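CMP/dCMP-type deaminase domain-containing protein (Aspergillus oryzae RIB40, PDB 7DRY) probably catalyses the zinc-dependent deamination of a pyrimidine intermediate in riboflavin biosynthesis, as a Rib2 deaminase with the cytidine deaminase fold. Local coordinates at residues Ala16-Arg27 and Glu169-Asn177. Sequence-based numbering, arbitrary orientation.
Sequences AEKSPPRPTNFR and EVAVAGHEN. With SO4 (sulfate ion), chain D.
Phe26 turns one face to the edge of His175 in a T-shaped stack, planes at 89°, with His175 CE1 3.7 Å from Phe26 CZ; Val172 CG1 lies 3.7 Å from Phe26 CE2. Farther along, Val170 spreads its two methyls, CG1 against Ala16 CB and CG2 against the carboxylate end of Glu17. With CG anti to its own carbonyl carbon (chi1 -64°), the imidazole of His175 swings back to the loop, and NE2 donates to Asn25 O at 2.6 Å; ND1 bonds Glu181, so the ring is held at both nitrogens. Arg27 N gives a nearly straight bond (171°) to a lone pair of Ala171 O, while Arg27 NH1 reaches Val170 O at 2.9 Å, from the face of that carbonyl opposite Ala173 N. A bend at chi3 turns the guanidinium so that Ser19 O lies in its plane and accepts from both NE and NH2. A water accepts from Gly174 N and lies 2.9 Å from both Asn25 OD1 and Ala171 O. The contact ties the loop between helix 5-16 and strand 29-36 of the CDA fold's mixed sheet to the end of helix 164-171, beside helix 178-187, the side chain of Phe26 about 8 Å from the bound zinc ion.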
ATOM      1  N   ALA A  16       7.571   3.369  -6.513  1.00 11.15           N
ATOM      2  CA  ALA A  16       7.761   4.512  -5.629  1.00 10.50           C
ATOM      3  C   ALA A  16       8.710   5.534  -6.233  1.00 11.88           C
ATOM      4  O   ALA A  16       8.564   6.737  -5.991  1.00 12.34           O
ATOM      5  CB  ALA A  16       8.308   4.029  -4.287  1.00 11.80           C
ATOM      6  N   GLU A  17       9.695   5.071  -7.002  1.00 10.58           N
ATOM      7  CA  GLU A  17      10.677   5.970  -7.594  1.00 12.55           C
ATOM      8  C   GLU A  17      10.088   6.836  -8.696  1.00 11.68           C
ATOM      9  O   GLU A  17      10.721   7.825  -9.090  1.00 13.26           O
ATOM     10  CB  GLU A  17      11.873   5.148  -8.084  1.00 11.13           C
ATOM     11  CG  GLU A  17      12.589   4.489  -6.923  1.00 11.82           C
ATOM     12  CD  GLU A  17      13.574   3.433  -7.337  1.00 17.75           C
ATOM     13  OE1 GLU A  17      13.705   3.185  -8.546  1.00 20.05           O
ATOM     14  OE2 GLU A  17      14.215   2.856  -6.435  1.00 20.23           O
ATOM     15  N   LYS A  18       8.891   6.505  -9.178  1.00 11.98           N
ATOM     16  CA  LYS A  18       8.194   7.363 -10.119  1.00 11.17           C
ATOM     17  C   LYS A  18       7.586   8.579  -9.435  1.00 13.31           C
ATOM     18  O   LYS A  18       7.249   9.549 -10.120  1.00 16.91           O
ATOM     19  CB  LYS A  18       7.101   6.563 -10.842  1.00 12.00           C
ATOM     20  CG  LYS A  18       7.636   5.358 -11.643  1.00 12.40           C
ATOM     21  CD  LYS A  18       6.526   4.734 -12.481  1.00 14.86           C
ATOM     22  CE  LYS A  18       6.972   3.410 -13.113  1.00 17.09           C
ATOM     23  NZ  LYS A  18       5.952   2.861 -14.066  1.00 22.38           N
ATOM     24  N   SER A  19       7.455   8.551  -8.114  0.54 13.82           N
ATOM     25  CA  SER A  19       6.828   9.653  -7.402  0.54 14.67           C
ATOM     26  C   SER A  19       7.771  10.853  -7.357  0.54 17.13           C
ATOM     27  O   SER A  19       8.979  10.687  -7.157  0.54 15.45           O
ATOM     28  CB  SER A  19       6.509   9.221  -5.973  0.54 13.96           C
ATOM     29  OG  SER A  19       5.914  10.279  -5.236  0.54 14.44           O
ATOM     30  N   PRO A  20       7.254  12.066  -7.532  1.00 19.97           N
ATOM     31  CA  PRO A  20       8.101  13.258  -7.457  1.00 24.26           C
ATOM     32  C   PRO A  20       8.586  13.475  -6.035  1.00 21.04           C
ATOM     33  O   PRO A  20       7.784  13.448  -5.087  1.00 25.95           O
ATOM     34  CB  PRO A  20       7.150  14.389  -7.882  1.00 24.86           C
ATOM     35  CG  PRO A  20       5.783  13.871  -7.560  1.00 28.84           C
ATOM     36  CD  PRO A  20       5.848  12.391  -7.823  1.00 24.99           C
ATOM     37  N   PRO A  21       9.890  13.656  -5.837  1.00 26.02           N
ATOM     38  CA  PRO A  21      10.379  13.992  -4.493  1.00 24.70           C
ATOM     39  C   PRO A  21       9.893  15.375  -4.094  1.00 26.05           C
ATOM     40  O   PRO A  21      10.027  16.338  -4.851  1.00 29.14           O
ATOM     41  CB  PRO A  21      11.905  13.953  -4.644  1.00 24.13           C
ATOM     42  CG  PRO A  21      12.147  13.114  -5.872  1.00 27.85           C
ATOM     43  CD  PRO A  21      10.993  13.420  -6.780  1.00 26.46           C
ATOM     44  N   ARG A  22       9.296  15.459  -2.917  1.00 22.39           N
ATOM     45  CA  ARG A  22       8.801  16.704  -2.356  1.00 25.98           C
ATOM     46  C   ARG A  22       9.244  16.782  -0.904  1.00 24.15           C
ATOM     47  O   ARG A  22       9.532  15.756  -0.278  1.00 24.38           O
ATOM     48  CB  ARG A  22       7.268  16.762  -2.432  1.00 28.25           C
ATOM     49  CG  ARG A  22       6.706  16.767  -3.848  1.00 31.99           C
ATOM     50  CD  ARG A  22       6.762  18.160  -4.459  1.00 41.03           C
ATOM     51  NE  ARG A  22       6.112  18.213  -5.766  1.00 51.51           N
ATOM     52  CZ  ARG A  22       6.746  18.053  -6.925  1.00 56.86           C
ATOM     53  NH1 ARG A  22       6.072  18.119  -8.067  1.00 51.50           N
ATOM     54  NH2 ARG A  22       8.054  17.828  -6.944  1.00 60.16           N
ATOM     55  N   PRO A  23       9.318  17.988  -0.339  1.00 26.42           N
ATOM     56  CA  PRO A  23       9.761  18.110   1.058  1.00 26.95           C
ATOM     57  C   PRO A  23       8.867  17.403   2.055  1.00 26.35           C
ATOM     58  O   PRO A  23       9.322  17.098   3.163  1.00 28.61           O
ATOM     59  CB  PRO A  23       9.769  19.628   1.298  1.00 29.58           C
ATOM     60  CG  PRO A  23       9.873  20.225  -0.062  1.00 34.14           C
ATOM     61  CD  PRO A  23       9.137  19.303  -0.980  1.00 29.12           C
ATOM     62  N   THR A  24       7.609  17.128   1.713  1.00 26.61           N
ATOM     63  CA  THR A  24       6.660  16.637   2.703  1.00 25.74           C
ATOM     64  C   THR A  24       5.924  15.373   2.278  1.00 22.30           C
ATOM     65  O   THR A  24       4.946  14.999   2.934  1.00 25.43           O
ATOM     66  CB  THR A  24       5.637  17.722   3.042  1.00 30.54           C
ATOM     67  OG1 THR A  24       4.786  17.920   1.908  1.00 31.06           O
ATOM     68  CG2 THR A  24       6.338  19.030   3.377  1.00 32.44           C
ATOM     69  N   ASN A  25       6.328  14.727   1.199  1.00 20.89           N
ATOM     70  CA  ASN A  25       5.662  13.499   0.797  1.00 19.15           C
ATOM     71  C   ASN A  25       6.494  12.279   1.179  1.00 17.28           C
ATOM     72  O   ASN A  25       7.648  12.378   1.601  1.00 18.54           O
ATOM     73  CB  ASN A  25       5.274  13.516  -0.689  1.00 21.27           C
ATOM     74  CG  ASN A  25       6.464  13.358  -1.625  1.00 18.45           C
ATOM     75  OD1 ASN A  25       7.624  13.466  -1.216  1.00 19.35           O
ATOM     76  ND2 ASN A  25       6.174  13.115  -2.904  1.00 19.93           N
ATOM     77  N   PHE A  26       5.863  11.119   1.083  1.00 15.92           N
ATOM     78  CA  PHE A  26       6.515   9.840   1.331  1.00 14.32           C
ATOM     79  C   PHE A  26       6.309   9.007   0.080  1.00 13.75           C
ATOM     80  O   PHE A  26       5.180   8.624  -0.239  1.00 13.08           O
ATOM     81  CB  PHE A  26       5.920   9.164   2.568  1.00 14.48           C
ATOM     82  CG  PHE A  26       6.392   9.769   3.861  1.00 15.88           C
ATOM     83  CD1 PHE A  26       5.863  10.967   4.317  1.00 17.62           C
ATOM     84  CD2 PHE A  26       7.379   9.150   4.605  1.00 15.73           C
ATOM     85  CE1 PHE A  26       6.313  11.539   5.508  1.00 19.07           C
ATOM     86  CE2 PHE A  26       7.834   9.710   5.795  1.00 17.32           C
ATOM     87  CZ  PHE A  26       7.299  10.901   6.246  1.00 18.93           C
ATOM     88  N   ARG A  27       7.402   8.755  -0.633  1.00 12.30           N
ATOM     89  CA  ARG A  27       7.357   8.113  -1.940  1.00 11.11           C
ATOM     90  C   ARG A  27       7.227   6.609  -1.756  1.00 10.73           C
ATOM     91  O   ARG A  27       8.173   5.949  -1.312  1.00 11.23           O
ATOM     92  CB  ARG A  27       8.611   8.470  -2.726  1.00 11.69           C
ATOM     93  CG  ARG A  27       8.703   9.957  -2.983  1.00 13.21           C
ATOM     94  CD  ARG A  27      10.096  10.340  -3.389  1.00 13.97           C
ATOM     95  NE  ARG A  27      10.380  10.031  -4.785  1.00 15.41           N
ATOM     96  CZ  ARG A  27      11.457   9.364  -5.204  1.00 17.05           C
ATOM     97  NH1 ARG A  27      12.343   8.892  -4.332  1.00 14.12           N
ATOM     98  NH2 ARG A  27      11.651   9.188  -6.497  1.00 13.52           N
ATOM     99  N   GLU A 169      14.985   5.280   2.237  1.00 12.98           N
ATOM    100  CA  GLU A 169      15.767   6.231   1.444  1.00 14.61           C
ATOM    101  C   GLU A 169      14.956   6.762   0.272  1.00 14.50           C
ATOM    102  O   GLU A 169      15.000   7.960  -0.033  1.00 17.09           O
ATOM    103  CB  GLU A 169      17.056   5.593   0.922  1.00 16.23           C
ATOM    104  CG  GLU A 169      18.049   5.115   1.995  1.00 19.18           C
ATOM    105  CD  GLU A 169      18.879   6.214   2.609  1.00 27.82           C
ATOM    106  OE1 GLU A 169      18.649   7.401   2.304  1.00 26.79           O
ATOM    107  OE2 GLU A 169      19.780   5.876   3.399  1.00 24.01           O
ATOM    108  N   VAL A 170      14.230   5.879  -0.413  1.00 12.79           N
ATOM    109  CA  VAL A 170      13.374   6.318  -1.506  1.00 12.72           C
ATOM    110  C   VAL A 170      12.229   7.166  -0.967  1.00 13.16           C
ATOM    111  O   VAL A 170      11.932   8.248  -1.490  1.00 13.38           O
ATOM    112  CB  VAL A 170      12.869   5.097  -2.290  1.00 11.87           C
ATOM    113  CG1 VAL A 170      11.741   5.495  -3.251  1.00 13.20           C
ATOM    114  CG2 VAL A 170      14.031   4.419  -3.032  1.00 13.31           C
ATOM    115  N   ALA A 171      11.598   6.705   0.112  1.00 12.09           N
ATOM    116  CA  ALA A 171      10.397   7.366   0.614  1.00 12.45           C
ATOM    117  C   ALA A 171      10.646   8.834   0.940  1.00 13.90           C
ATOM    118  O   ALA A 171       9.818   9.696   0.618  1.00 13.76           O
ATOM    119  CB  ALA A 171       9.879   6.639   1.849  1.00 13.48           C
ATOM    120  N   VAL A 172      11.757   9.143   1.608  1.00 14.45           N
ATOM    121  CA  VAL A 172      11.996  10.497   2.112  1.00 14.71           C
ATOM    122  C   VAL A 172      13.008  11.269   1.257  1.00 15.31           C
ATOM    123  O   VAL A 172      13.607  12.239   1.734  1.00 16.85           O
ATOM    124  CB  VAL A 172      12.365  10.517   3.606  1.00 15.76           C
ATOM    125  CG1 VAL A 172      11.281   9.832   4.432  1.00 18.68           C
ATOM    126  CG2 VAL A 172      13.726   9.873   3.834  1.00 20.27           C
ATOM    127  N   ALA A 173      13.181  10.875  -0.005  1.00 15.19           N
ATOM    128  CA  ALA A 173      14.192  11.473  -0.875  1.00 16.50           C
ATOM    129  C   ALA A 173      14.060  12.986  -0.983  1.00 18.42           C
ATOM    130  O   ALA A 173      15.065  13.683  -1.163  1.00 22.32           O
ATOM    131  CB  ALA A 173      14.058  10.871  -2.272  1.00 18.82           C
ATOM    132  N   GLY A 174      12.840  13.508  -0.910  1.00 18.97           N
ATOM    133  CA  GLY A 174      12.651  14.936  -1.046  1.00 21.10           C
ATOM    134  C   GLY A 174      12.801  15.742   0.223  1.00 23.97           C
ATOM    135  O   GLY A 174      12.681  16.972   0.181  1.00 26.76           O
ATOM    136  N   HIS A 175      13.080  15.094   1.352  1.00 21.68           N
ATOM    137  CA  HIS A 175      13.108  15.773   2.640  1.00 22.47           C
ATOM    138  C   HIS A 175      14.457  16.424   2.902  1.00 24.58           C
ATOM    139  O   HIS A 175      15.501  15.939   2.462  1.00 23.76           O
ATOM    140  CB  HIS A 175      12.824  14.788   3.769  1.00 21.67           C
ATOM    141  CG  HIS A 175      11.456  14.190   3.714  1.00 21.75           C
ATOM    142  ND1 HIS A 175      10.905  13.505   4.774  1.00 21.69           N
ATOM    143  CD2 HIS A 175      10.529  14.171   2.728  1.00 23.65           C
ATOM    144  CE1 HIS A 175       9.697  13.082   4.440  1.00 22.03           C
ATOM    145  NE2 HIS A 175       9.447  13.470   3.202  1.00 19.39           N
ATOM    146  N   GLU A 176      14.413  17.506   3.681  1.00 26.99           N
ATOM    147  CA  GLU A 176      15.609  18.282   3.996  1.00 29.73           C
ATOM    148  C   GLU A 176      16.681  17.427   4.662  1.00 34.98           C
ATOM    149  O   GLU A 176      17.843  17.427   4.239  1.00 40.34           O
ATOM    150  CB  GLU A 176      15.225  19.452   4.898  1.00 34.44           C
ATOM    151  CG  GLU A 176      14.387  20.506   4.206  1.00 45.65           C
ATOM    152  CD  GLU A 176      15.231  21.626   3.639  1.00 58.27           C
ATOM    153  OE1 GLU A 176      14.659  22.560   3.037  1.00 62.24           O
ATOM    154  OE2 GLU A 176      16.469  21.569   3.795  1.00 63.26           O
ATOM    155  N   ASN A 177      16.324  16.714   5.725  1.00 31.47           N
ATOM    156  CA  ASN A 177      17.347  15.952   6.436  1.00 34.61           C
ATOM    157  C   ASN A 177      17.063  14.466   6.319  1.00 33.34           C
ATOM    158  O   ASN A 177      16.884  13.764   7.319  1.00 31.56           O
ATOM    159  CB  ASN A 177      17.494  16.424   7.881  1.00 40.03           C
ATOM    160  CG  ASN A 177      17.629  17.928   7.977  1.00 44.83           C
ATOM    161  OD1 ASN A 177      18.645  18.498   7.570  1.00 49.48           O
ATOM    162  ND2 ASN A 177      16.606  18.581   8.513  1.00 50.33           N
TER
HETATM  163  S   SO4 D 302       5.520   5.314 -16.827  1.00 58.81           S
HETATM  164  O1  SO4 D 302       4.206   4.965 -17.360  1.00 61.14           O
HETATM  165  O2  SO4 D 302       6.307   5.968 -17.869  1.00 68.21           O
HETATM  166  O3  SO4 D 302       6.210   4.103 -16.389  1.00 65.57           O
HETATM  167  O4  SO4 D 302       5.364   6.220 -15.694  1.00 64.30           O
HETATM  168  O   HOH W   1      10.242  12.386  -0.434  1.00 17.81           O